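Local coordinates for protein Tae4 (Agrobacterium tumefaciens, PDB 6IJF) that probably acts as a type VI secretion amidase effector that cleaves amide bonds of bacterial peptidoglycan peptides and has a papain-like fold, at residues P14-S19 with A49-I54; N123-T128 with Y150-T155; G60-P65 with A76-E81; I33-F38 with R69-P74. One frame throughout, in Å; residues are numbered along the deposited sequence.

Contact 1 (P14-S19 with A49-I54); sequences PSSDPS and AIRVSI
Arg51 reaches out of helix 48-58 to Pro14 and Ser16. At the root, Arg51 CB sits 4.1 Å from Pro14 CG, so the proline ring lies against the start of the side chain, the two groups crossing obliquely. With chi1 at -65° CG stands beside the backbone N, and from there to NE the extended chain passes Pro14 O, with Arg51 CD 3.3 Å from that oxygen. Arg51 NE then passes 3.6 Å from Ser16 CB, while its own hydrogen bond goes to Thr47 OG1. At the tip Arg51 NH1 donates to Pro14 O over 2.9 Å in a nearly straight bond (163°), with the oxygen in the guanidinium plane but the donor standing above the carbonyl plane. Ser15 O is also close to NH1, but at too poor an angle for a hydrogen bond. In papain-like folds the nucleophilic cysteine begins the central helix; helix 48-58 starts at Cys48, which with His132 and Asp134 is consistent with the Cys-His-Asp triad expected of such a fold. Over one face of the guanidinium lies Ser16 CB, 3.5 Å above the plane and offset toward the rim. NH2 bonds to Leu24 O, so three backbone or hydroxyl oxygens hold this buried group and fix its rotation. One turn along, Ile54 CG2 approaches Pro14 CD at 4.2 Å, and Leu29 of helix 26-33 packs against both.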
loop_
_atom_site.group_PDB
_atom_site.type_symbol
_atom_site.label_atom_id
_atom_site.label_comp_id
_atom_site.label_asym_id
_atom_site.label_seq_id
_atom_site.Cartn_x
_atom_site.Cartn_y
_atom_site.Cartn_z
ATOM N N PRO C 14 24.061 -4.273 -2.321
ATOM C CA PRO C 14 23.032 -5.220 -2.764
ATOM C C PRO C 14 21.709 -5.056 -1.996
ATOM O O PRO C 14 21.652 -5.239 -0.768
ATOM C CB PRO C 14 23.730 -6.564 -2.494
ATOM C CG PRO C 14 24.487 -6.315 -1.222
ATOM C CD PRO C 14 24.911 -4.852 -1.272
ATOM N N SER C 15 20.643 -4.693 -2.700
ATOM C CA SER C 15 19.328 -4.377 -2.089
ATOM C C SER C 15 18.505 -5.651 -1.886
ATOM O O SER C 15 18.579 -6.571 -2.728
ATOM C CB SER C 15 18.614 -3.348 -2.940
ATOM O OG SER C 15 17.247 -3.221 -2.562
ATOM N N SER C 16 17.679 -5.716 -0.839
ATOM C CA SER C 16 16.689 -6.810 -0.633
ATOM C C SER C 16 15.338 -6.482 -1.306
ATOM O O SER C 16 14.391 -7.296 -1.177
ATOM C CB SER C 16 16.495 -7.108 0.848
ATOM O OG SER C 16 16.150 -5.938 1.541
ATOM N N ASP C 17 15.237 -5.340 -1.993
ATOM C CA ASP C 17 13.982 -4.841 -2.610
ATOM C C ASP C 17 13.982 -5.234 -4.083
ATOM O O ASP C 17 14.770 -4.715 -4.866
ATOM C CB ASP C 17 13.832 -3.337 -2.402
ATOM C CG ASP C 17 12.588 -2.727 -3.050
ATOM O OD1 ASP C 17 11.830 -3.435 -3.704
ATOM O OD2 ASP C 17 12.385 -1.545 -2.877
ATOM N N PRO C 18 13.121 -6.185 -4.497
ATOM C CA PRO C 18 13.035 -6.582 -5.903
ATOM C C PRO C 18 12.754 -5.446 -6.892
ATOM O O PRO C 18 12.990 -5.630 -8.068
ATOM C CB PRO C 18 11.865 -7.577 -5.889
ATOM C CG PRO C 18 11.915 -8.167 -4.500
ATOM C CD PRO C 18 12.242 -6.979 -3.626
ATOM N N SER C 19 12.205 -4.327 -6.426
ATOM C CA SER C 19 11.938 -3.152 -7.292
ATOM C C SER C 19 13.240 -2.405 -7.614
ATOM O O SER C 19 13.193 -1.567 -8.484
ATOM C CB SER C 19 10.932 -2.218 -6.703
ATOM O OG SER C 19 11.468 -1.435 -5.630
ATOM N N ALA C 49 22.467 -5.701 7.835
ATOM C CA ALA C 49 23.846 -5.339 8.244
ATOM C C ALA C 49 24.900 -6.039 7.346
ATOM O O ALA C 49 25.957 -5.412 7.068
ATOM C CB ALA C 49 24.077 -5.659 9.713
ATOM N N ILE C 50 24.623 -7.250 6.871
ATOM C CA ILE C 50 25.430 -7.942 5.809
ATOM C C ILE C 50 25.486 -7.067 4.549
ATOM O O ILE C 50 26.582 -6.833 3.988
ATOM C CB ILE C 50 24.836 -9.326 5.493
ATOM C CG1 ILE C 50 24.824 -10.226 6.724
ATOM C CG2 ILE C 50 25.566 -9.978 4.334
ATOM C CD1 ILE C 50 23.924 -11.439 6.585
ATOM N N ARG C 51 24.336 -6.562 4.116
ATOM C CA ARG C 51 24.246 -5.793 2.847
ATOM C C ARG C 51 25.037 -4.494 3.006
ATOM O O ARG C 51 25.816 -4.135 2.093
ATOM C CB ARG C 51 22.774 -5.589 2.461
ATOM C CG ARG C 51 22.070 -6.893 2.144
ATOM C CD ARG C 51 20.572 -6.739 1.926
ATOM N NE ARG C 51 19.941 -8.010 1.622
ATOM C CZ ARG C 51 19.870 -8.543 0.404
ATOM N NH1 ARG C 51 20.421 -7.915 -0.623
ATOM N NH2 ARG C 51 19.218 -9.674 0.219
ATOM N N VAL C 52 24.904 -3.799 4.144
ATOM C CA VAL C 52 25.671 -2.537 4.358
ATOM C C VAL C 52 27.175 -2.845 4.506
ATOM O O VAL C 52 27.994 -2.093 3.896
ATOM C CB VAL C 52 25.110 -1.696 5.517
ATOM C CG1 VAL C 52 26.051 -0.532 5.841
ATOM C CG2 VAL C 52 23.709 -1.174 5.195
ATOM N N SER C 53 27.547 -3.901 5.226
ATOM C CA SER C 53 28.975 -4.354 5.342
ATOM C C SER C 53 29.584 -4.540 3.948
ATOM O O SER C 53 30.650 -3.964 3.670
ATOM C CB SER C 53 29.099 -5.634 6.128
ATOM O OG SER C 53 28.650 -5.495 7.448
ATOM N N ILE C 54 28.884 -5.232 3.052
ATOM C CA ILE C 54 29.390 -5.553 1.679
ATOM C C ILE C 54 29.603 -4.261 0.891
ATOM O O ILE C 54 30.661 -4.133 0.227
ATOM C CB ILE C 54 28.440 -6.529 0.981
ATOM C CG1 ILE C 54 28.586 -7.907 1.610
ATOM C CG2 ILE C 54 28.685 -6.552 -0.516
ATOM C CD1 ILE C 54 27.465 -8.851 1.315
#

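Contact 2 (N123-T128 with Y150-T155); sequences NIPGYT and YYNSET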
loop_
_atom_site.group_PDB
_atom_site.type_symbol
_atom_site.label_atom_id
_atom_site.label_comp_id
_atom_site.label_asym_id
_atom_site.label_seq_id
_atom_site.Cartn_x
_atom_site.Cartn_y
_atom_site.Cartn_z
ATOM N N ASN C 123 14.973 0.172 17.083
ATOM C CA ASN C 123 13.826 -0.342 17.876
ATOM C C ASN C 123 12.523 -0.184 17.087
ATOM O O ASN C 123 11.743 0.772 17.315
ATOM C CB ASN C 123 13.828 0.321 19.259
ATOM C CG ASN C 123 15.188 0.213 19.910
ATOM O OD1 ASN C 123 15.734 -0.883 20.032
ATOM N ND2 ASN C 123 15.772 1.350 20.238
ATOM N N ILE C 124 12.281 -1.102 16.180
ATOM C CA ILE C 124 11.070 -1.133 15.315
ATOM C C ILE C 124 9.939 -1.887 16.005
ATOM O O ILE C 124 10.103 -3.034 16.380
ATOM C CB ILE C 124 11.419 -1.740 13.943
ATOM C CG1 ILE C 124 12.493 -0.871 13.263
ATOM C CG2 ILE C 124 10.169 -1.951 13.104
ATOM C CD1 ILE C 124 13.363 -1.590 12.241
ATOM N N PRO C 125 8.765 -1.253 16.178
ATOM C CA PRO C 125 7.571 -1.929 16.696
ATOM C C PRO C 125 7.195 -3.247 15.998
ATOM O O PRO C 125 6.838 -3.212 14.802
ATOM C CB PRO C 125 6.456 -0.884 16.435
ATOM C CG PRO C 125 7.164 0.438 16.563
ATOM C CD PRO C 125 8.516 0.186 15.934
ATOM N N GLY C 126 7.180 -4.360 16.751
ATOM C CA GLY C 126 6.827 -5.697 16.228
ATOM C C GLY C 126 8.072 -6.457 15.798
ATOM O O GLY C 126 7.970 -7.599 15.318
ATOM N N TYR C 127 9.251 -5.861 15.959
ATOM C CA TYR C 127 10.537 -6.520 15.578
ATOM C C TYR C 127 11.538 -6.333 16.724
ATOM O O TYR C 127 11.820 -5.192 17.107
ATOM C CB TYR C 127 10.989 -6.009 14.206
ATOM C CG TYR C 127 12.333 -6.542 13.791
ATOM C CD1 TYR C 127 12.616 -7.899 13.829
ATOM C CD2 TYR C 127 13.326 -5.687 13.342
ATOM C CE1 TYR C 127 13.872 -8.382 13.466
ATOM C CE2 TYR C 127 14.562 -6.158 12.942
ATOM C CZ TYR C 127 14.850 -7.509 13.019
ATOM O OH TYR C 127 16.099 -7.945 12.667
ATOM N N THR C 128 12.022 -7.449 17.290
ATOM C CA THR C 128 12.875 -7.526 18.516
ATOM C C THR C 128 14.370 -7.342 18.191
ATOM O O THR C 128 15.139 -7.047 19.150
ATOM C CB THR C 128 12.621 -8.845 19.278
ATOM O OG1 THR C 128 13.040 -9.950 18.478
ATOM C CG2 THR C 128 11.169 -9.085 19.647
ATOM N N TYR C 150 11.914 2.402 7.892
ATOM C CA TYR C 150 11.081 2.013 9.063
ATOM C C TYR C 150 10.877 3.242 9.951
ATOM O O TYR C 150 11.472 3.362 11.020
ATOM C CB TYR C 150 11.727 0.875 9.849
ATOM C CG TYR C 150 11.597 -0.450 9.163
ATOM C CD1 TYR C 150 10.444 -1.207 9.297
ATOM C CD2 TYR C 150 12.616 -0.938 8.364
ATOM C CE1 TYR C 150 10.322 -2.442 8.687
ATOM C CE2 TYR C 150 12.496 -2.164 7.737
ATOM C CZ TYR C 150 11.359 -2.926 7.913
ATOM O OH TYR C 150 11.241 -4.104 7.250
ATOM N N TYR C 151 10.086 4.192 9.476
ATOM C CA TYR C 151 9.779 5.423 10.237
ATOM C C TYR C 151 8.909 5.073 11.450
ATOM O O TYR C 151 8.809 5.912 12.323
ATOM C CB TYR C 151 9.108 6.463 9.347
ATOM C CG TYR C 151 10.031 7.296 8.505
ATOM C CD1 TYR C 151 10.765 6.745 7.462
ATOM C CD2 TYR C 151 10.109 8.662 8.698
ATOM C CE1 TYR C 151 11.585 7.522 6.673
ATOM C CE2 TYR C 151 10.908 9.451 7.907
ATOM C CZ TYR C 151 11.649 8.889 6.883
ATOM O OH TYR C 151 12.450 9.678 6.101
ATOM N N ASN C 152 8.463 3.823 11.604
ATOM C CA ASN C 152 7.734 3.392 12.827
ATOM C C ASN C 152 8.735 3.166 13.976
ATOM O O ASN C 152 8.294 2.782 15.056
ATOM C CB ASN C 152 6.825 2.177 12.573
ATOM C CG ASN C 152 7.545 0.924 12.116
ATOM O OD1 ASN C 152 8.536 1.003 11.392
ATOM N ND2 ASN C 152 7.029 -0.239 12.485
ATOM N N SER C 153 10.019 3.459 13.786
ATOM C CA SER C 153 11.081 3.184 14.780
ATOM C C SER C 153 11.085 4.276 15.859
ATOM O O SER C 153 10.544 5.366 15.621
ATOM C CB SER C 153 12.431 2.993 14.100
ATOM O OG SER C 153 12.984 4.227 13.691
ATOM N N GLU C 154 11.709 3.986 16.999
ATOM C CA GLU C 154 11.825 4.895 18.174
ATOM C C GLU C 154 12.752 6.077 17.855
ATOM O O GLU C 154 12.365 7.247 18.105
ATOM C CB GLU C 154 12.338 4.103 19.375
ATOM C CG GLU C 154 12.537 4.934 20.632
ATOM C CD GLU C 154 12.936 4.107 21.847
ATOM O OE1 GLU C 154 13.888 3.302 21.732
ATOM O OE2 GLU C 154 12.301 4.268 22.924
ATOM N N THR C 155 13.959 5.798 17.363
ATOM C CA THR C 155 14.922 6.839 16.941
ATOM C C THR C 155 15.467 6.455 15.571
ATOM O O THR C 155 15.447 5.261 15.203
ATOM C CB THR C 155 16.066 7.080 17.937
ATOM O OG1 THR C 155 16.907 5.931 17.947
ATOM C CG2 THR C 155 15.599 7.343 19.356
#
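With chi1 at -61° and chi2 at 155°, Ile124 sends CG1 beside its backbone N and carries CD1 over a face of the Tyr150 ring, whose own CG also lies beside the backbone N. The methyl is 4.2 Å from the ring centroid and 28° off the normal, a CH-pi contact, and the side chains cross at about a right angle. The other branch, CG2, meets the amide of Asn152, with Ile124 CG2 3.6 Å from Asn152 ND2. Next to this packing the backbones join: Glu154 N donates to Asn123 O at 3.2 Å, and Ser153 CA makes a CA-H...O contact with the same oxygen. Further out, a weak and bent bond runs from Asn123 ND2 to Glu154 OE1 at 3.1 Å; amide and carboxylate planes are almost perpendicular. Tyr150 also meets His132 edge-to-face, and its OH bonds to a polar side chain of another protein's chain. Each segment is folded by a turn, type II from Ile124 to Tyr127 and type I from Tyr150 to Ser153. Glu154 and Thr155 both face Asn122, which makes a classic beta bulge where antiparallel strands 116-122 and 155-160 meet.

Contact 3 (G60-P65 with A76-E81); sequences GINIVP and AGKGIE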
loop_
_atom_site.group_PDB
_atom_site.type_symbol
_atom_site.label_atom_id
_atom_site.label_comp_id
_atom_site.label_asym_id
_atom_site.label_seq_id
_atom_site.Cartn_x
_atom_site.Cartn_y
_atom_site.Cartn_z
ATOM N N GLY C 60 36.259 -0.500 -0.521
ATOM C CA GLY C 60 37.645 -0.476 -0.004
ATOM C C GLY C 60 37.706 -0.114 1.471
ATOM O O GLY C 60 38.774 0.280 1.937
ATOM N N ILE C 61 36.601 -0.264 2.202
ATOM C CA ILE C 61 36.539 0.049 3.658
ATOM C C ILE C 61 36.205 -1.251 4.386
ATOM O O ILE C 61 35.050 -1.714 4.297
ATOM C CB ILE C 61 35.522 1.173 3.936
ATOM C CG1 ILE C 61 35.748 2.391 3.042
ATOM C CG2 ILE C 61 35.515 1.545 5.415
ATOM C CD1 ILE C 61 34.770 3.515 3.259
ATOM N N ASN C 62 37.162 -1.805 5.120
ATOM C CA ASN C 62 36.934 -3.089 5.817
ATOM C C ASN C 62 36.187 -2.797 7.119
ATOM O O ASN C 62 36.364 -1.701 7.691
ATOM C CB ASN C 62 38.241 -3.876 6.031
ATOM C CG ASN C 62 37.990 -5.332 6.388
ATOM O OD1 ASN C 62 36.855 -5.838 6.286
ATOM N ND2 ASN C 62 39.045 -6.022 6.804
ATOM N N ILE C 63 35.387 -3.762 7.552
ATOM C CA ILE C 63 34.549 -3.709 8.777
ATOM C C ILE C 63 35.332 -4.453 9.858
ATOM O O ILE C 63 35.302 -5.691 9.810
ATOM C CB ILE C 63 33.172 -4.359 8.496
ATOM C CG1 ILE C 63 32.406 -3.638 7.380
ATOM C CG2 ILE C 63 32.342 -4.463 9.765
ATOM C CD1 ILE C 63 32.255 -2.139 7.571
ATOM N N VAL C 64 35.947 -3.710 10.804
ATOM C CA VAL C 64 36.823 -4.245 11.891
ATOM C C VAL C 64 36.479 -3.558 13.216
ATOM O O VAL C 64 36.503 -2.320 13.323
ATOM C CB VAL C 64 38.309 -4.086 11.514
ATOM C CG1 VAL C 64 38.571 -4.694 10.152
ATOM C CG2 VAL C 64 38.785 -2.636 11.531
ATOM N N PRO C 65 36.131 -4.307 14.282
ATOM C CA PRO C 65 36.016 -5.758 14.235
ATOM C C PRO C 65 34.766 -6.216 13.467
ATOM O O PRO C 65 33.901 -5.393 13.181
ATOM C CB PRO C 65 35.867 -6.164 15.704
ATOM C CG PRO C 65 35.284 -4.928 16.389
ATOM C CD PRO C 65 35.812 -3.757 15.609
ATOM N N ALA C 76 37.247 -12.372 -0.306
ATOM C CA ALA C 76 37.432 -13.457 0.690
ATOM C C ALA C 76 38.332 -12.953 1.832
ATOM O O ALA C 76 39.288 -12.235 1.553
ATOM C CB ALA C 76 37.992 -14.706 0.050
ATOM N N GLY C 77 37.968 -13.243 3.076
ATOM C CA GLY C 77 38.711 -12.797 4.272
ATOM C C GLY C 77 38.232 -11.453 4.797
ATOM O O GLY C 77 38.534 -11.175 5.961
ATOM N N LYS C 78 37.534 -10.615 4.017
ATOM C CA LYS C 78 37.109 -9.282 4.531
ATOM C C LYS C 78 35.961 -9.452 5.537
ATOM O O LYS C 78 35.225 -10.433 5.426
ATOM C CB LYS C 78 36.732 -8.352 3.376
ATOM C CG LYS C 78 37.863 -8.029 2.422
ATOM C CD LYS C 78 38.924 -7.148 3.074
ATOM C CE LYS C 78 39.941 -6.656 2.069
ATOM N NZ LYS C 78 41.057 -5.969 2.750
ATOM N N GLY C 79 35.818 -8.530 6.494
ATOM C CA GLY C 79 34.861 -8.650 7.617
ATOM C C GLY C 79 33.436 -8.226 7.250
ATOM O O GLY C 79 33.269 -7.269 6.467
ATOM N N ILE C 80 32.447 -8.967 7.759
ATOM C CA ILE C 80 30.981 -8.689 7.671
ATOM C C ILE C 80 30.466 -8.623 9.112
ATOM O O ILE C 80 30.638 -9.620 9.842
ATOM C CB ILE C 80 30.208 -9.797 6.910
ATOM C CG1 ILE C 80 30.568 -9.938 5.430
ATOM C CG2 ILE C 80 28.706 -9.635 7.094
ATOM C CD1 ILE C 80 30.588 -8.665 4.654
ATOM N N GLU C 81 29.785 -7.548 9.492
ATOM C CA GLU C 81 29.020 -7.523 10.771
ATOM C C GLU C 81 27.579 -7.909 10.473
ATOM O O GLU C 81 26.933 -7.232 9.629
ATOM C CB GLU C 81 29.126 -6.143 11.423
ATOM C CG GLU C 81 28.412 -6.034 12.761
ATOM C CD GLU C 81 28.731 -7.194 13.710
ATOM O OE1 GLU C 81 29.869 -7.274 14.190
ATOM O OE2 GLU C 81 27.833 -8.049 13.941
#
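Asn62 and Ile63 present their side chains to Gly79 and Glu81. In Asn62, CG is anti to the backbone N (chi1 -164°), and a chi2 near zero turns Asn62 OD1 to Gly79 N, which donates over 2.9 Å at 159°. That donor lies in the carbonyl plane, on a lone pair. Ile63 N reaches the same OD1 at 2.8 Å from above the plane, a more bent bond that ties the amide to the backbone of the next residue. Lys78 bends at chi2, laying its CD 3.9 Å from Asn62 CG, so that its aliphatic chain passes the amide. In Ile63, CG2 is the branch anti to N, and it meets Glu81 CB at 4.0 Å. CG1 still lies near Gly79 O, and only beyond it does the side chain lead away, while Leu90 and Met91 pack on the isoleucine. Glu81 also bends at chi2; its carboxylate turns to Asn83 N and makes a salt bridge with Arg86. At the edge of strand 79-80, one side-chain amide, not a backbone carbonyl, accepts from Gly79 N, while Gly79 O, 3.5 Å from Ile63 CB, is buried with no partner in the model: hydrocarbon stands where a donor would pair.

Contact 4 (I33-F38 with R69-P74); sequences IGWESF and RIQKGP
Arg69 O accepts two side-chain donors, Trp35 NE1 and Gln71 NE2, which arrive from opposite faces of its carbonyl plane. The indole bond is 3.0 Å from Trp35 NE1 to Arg69 O, with the oxygen at the ring edge, 9° out of the ring plane. The other bond, Gln71 NE2 to Arg69 O, is 3.2 Å, its donor well above the carbonyl plane. In this glutamine chi1 (-61°) sets Gln71 CG 4.0 Å from Trp35 NE1, and the bend at chi2 turns the amide back to Arg69 O. The indole is held between two neighbours of its own segment: Ile33 CD1 lies over the centre of one face, Phe38 CE2 toward the rim of the other. Gln71 N donates to Ile33 O at 2.9 Å, and beside it Ile33 CB meets Ile70 CG2. Gly34 follows helix 26-33 in a Schellman motif; its positive phi suits glycine, and the aliphatic part of Lys72 passes close to its CA. Beyond, Lys72 NZ forms a salt bridge of 2.7 Å with Glu36 OE2, met on the syn side but tilted from the carboxylate plane, and also bonds to Thr31 O. The contact joins the C-terminal end of helix 26-33 to the loop connecting strands 68-69 and 79-80, with Ile50 and Ile54 of helix 48-58 against Ile33, and Ile80 against Trp35 and Ile70.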
loop_
_atom_site.group_PDB
_atom_site.type_symbol
_atom_site.label_atom_id
_atom_site.label_comp_id
_atom_site.label_asym_id
_atom_site.label_seq_id
_atom_site.Cartn_x
_atom_site.Cartn_y
_atom_site.Cartn_z
ATOM N N ILE C 33 28.987 -14.594 -1.317
ATOM C CA ILE C 33 29.989 -14.448 -0.223
ATOM C C ILE C 33 30.325 -15.811 0.392
ATOM O O ILE C 33 31.177 -15.842 1.300
ATOM C CB ILE C 33 29.533 -13.440 0.837
ATOM C CG1 ILE C 33 28.259 -13.871 1.563
ATOM C CG2 ILE C 33 29.401 -12.058 0.215
ATOM C CD1 ILE C 33 27.918 -12.989 2.747
ATOM N N GLY C 34 29.716 -16.888 -0.093
ATOM C CA GLY C 34 30.105 -18.254 0.308
ATOM C C GLY C 34 29.391 -18.694 1.569
ATOM O O GLY C 34 29.929 -19.548 2.279
ATOM N N TRP C 35 28.193 -18.173 1.829
ATOM C CA TRP C 35 27.404 -18.516 3.040
ATOM C C TRP C 35 26.193 -19.357 2.662
ATOM O O TRP C 35 25.154 -19.218 3.343
ATOM C CB TRP C 35 26.945 -17.250 3.754
ATOM C CG TRP C 35 28.023 -16.431 4.363
ATOM C CD1 TRP C 35 29.367 -16.461 4.122
ATOM C CD2 TRP C 35 27.808 -15.397 5.328
ATOM N NE1 TRP C 35 30.000 -15.512 4.883
ATOM C CE2 TRP C 35 29.067 -14.844 5.627
ATOM C CE3 TRP C 35 26.671 -14.892 5.963
ATOM C CZ2 TRP C 35 29.213 -13.808 6.547
ATOM C CZ3 TRP C 35 26.822 -13.872 6.876
ATOM C CH2 TRP C 35 28.076 -13.338 7.158
ATOM N N GLU C 36 26.294 -20.172 1.614
ATOM C CA GLU C 36 25.153 -20.997 1.124
ATOM C C GLU C 36 24.534 -21.784 2.283
ATOM O O GLU C 36 23.309 -21.949 2.319
ATOM C CB GLU C 36 25.586 -21.998 0.040
ATOM C CG GLU C 36 26.012 -21.352 -1.259
ATOM C CD GLU C 36 27.495 -21.040 -1.362
ATOM O OE1 GLU C 36 28.089 -20.621 -0.354
ATOM O OE2 GLU C 36 28.042 -21.200 -2.473
ATOM N N SER C 37 25.355 -22.262 3.211
ATOM C CA SER C 37 24.919 -23.149 4.318
ATOM C C SER C 37 24.055 -22.394 5.328
ATOM O O SER C 37 23.402 -23.075 6.115
ATOM C CB SER C 37 26.117 -23.793 4.980
ATOM O OG SER C 37 26.822 -22.846 5.774
ATOM N N PHE C 38 24.036 -21.048 5.324
ATOM C CA PHE C 38 23.157 -20.243 6.218
ATOM C C PHE C 38 21.809 -19.907 5.556
ATOM O O PHE C 38 20.982 -19.239 6.232
ATOM C CB PHE C 38 23.858 -18.956 6.653
ATOM C CG PHE C 38 25.113 -19.140 7.464
ATOM C CD1 PHE C 38 25.407 -20.343 8.094
ATOM C CD2 PHE C 38 25.993 -18.082 7.639
ATOM C CE1 PHE C 38 26.571 -20.497 8.831
ATOM C CE2 PHE C 38 27.162 -18.228 8.378
ATOM C CZ PHE C 38 27.441 -19.438 8.976
ATOM N N ARG C 69 33.214 -13.349 8.260
ATOM C CA ARG C 69 34.066 -13.029 7.085
ATOM C C ARG C 69 33.422 -13.573 5.809
ATOM O O ARG C 69 32.741 -14.624 5.872
ATOM C CB ARG C 69 35.482 -13.581 7.293
ATOM C CG ARG C 69 36.103 -13.042 8.564
ATOM C CD ARG C 69 37.610 -12.874 8.519
ATOM N NE ARG C 69 38.080 -11.617 9.105
ATOM C CZ ARG C 69 38.163 -11.347 10.403
ATOM N NH1 ARG C 69 37.755 -12.231 11.299
ATOM N NH2 ARG C 69 38.631 -10.174 10.798
ATOM N N ILE C 70 33.651 -12.848 4.708
ATOM C CA ILE C 70 33.390 -13.300 3.308
ATOM C C ILE C 70 34.307 -14.504 3.073
ATOM O O ILE C 70 35.523 -14.400 3.370
ATOM C CB ILE C 70 33.645 -12.150 2.320
ATOM C CG1 ILE C 70 32.680 -10.979 2.568
ATOM C CG2 ILE C 70 33.559 -12.633 0.868
ATOM C CD1 ILE C 70 32.894 -9.790 1.641
ATOM N N GLN C 71 33.717 -15.610 2.605
ATOM C CA GLN C 71 34.383 -16.926 2.459
ATOM C C GLN C 71 34.753 -17.204 1.005
ATOM O O GLN C 71 35.361 -18.235 0.783
ATOM C CB GLN C 71 33.464 -18.047 2.943
ATOM C CG GLN C 71 33.088 -17.941 4.413
ATOM C CD GLN C 71 34.252 -18.123 5.358
ATOM O OE1 GLN C 71 35.089 -18.994 5.156
ATOM N NE2 GLN C 71 34.309 -17.331 6.420
ATOM N N LYS C 72 34.418 -16.327 0.056
ATOM C CA LYS C 72 34.582 -16.618 -1.395
ATOM C C LYS C 72 34.759 -15.317 -2.181
ATOM O O LYS C 72 34.167 -14.262 -1.773
ATOM C CB LYS C 72 33.348 -17.397 -1.859
ATOM C CG LYS C 72 33.285 -17.759 -3.344
ATOM C CD LYS C 72 31.845 -18.027 -3.825
ATOM C CE LYS C 72 31.256 -19.223 -3.136
ATOM N NZ LYS C 72 29.851 -19.437 -3.532
ATOM N N GLY C 73 35.581 -15.375 -3.234
ATOM C CA GLY C 73 35.614 -14.365 -4.303
ATOM C C GLY C 73 36.694 -13.316 -4.055
ATOM O O GLY C 73 37.542 -13.492 -3.190
ATOM N N PRO C 74 36.688 -12.199 -4.802
ATOM C CA PRO C 74 37.741 -11.193 -4.686
ATOM C C PRO C 74 37.873 -10.596 -3.270
ATOM O O PRO C 74 38.923 -10.099 -2.990
ATOM C CB PRO C 74 37.375 -10.130 -5.718
ATOM C CG PRO C 74 36.350 -10.786 -6.634
ATOM C CD PRO C 74 35.676 -11.853 -5.812
#

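From the N terminus, contact 1 closes the span from 14-19 to 49-54, when helix 48-58 returns to the early loop past helix 26-33. Contact 4 opens inside that span, at 33-38, and closes beyond it at 69-74, so contacts 1 and 4 cross. Contact 3 crosses contact 4 in the same way, opening at 60-65 and closing at 76-81. Packing of Ile50 on Trp35 and of Ile54 on Ile80 joins these three around helix 48-58, and Gly77 and Lys78 pair with Ile70 between contacts 3 and 4. Contact 2 follows in series, joining two loops of the five-stranded sheet about 30 Å, centre to centre, from contact 4.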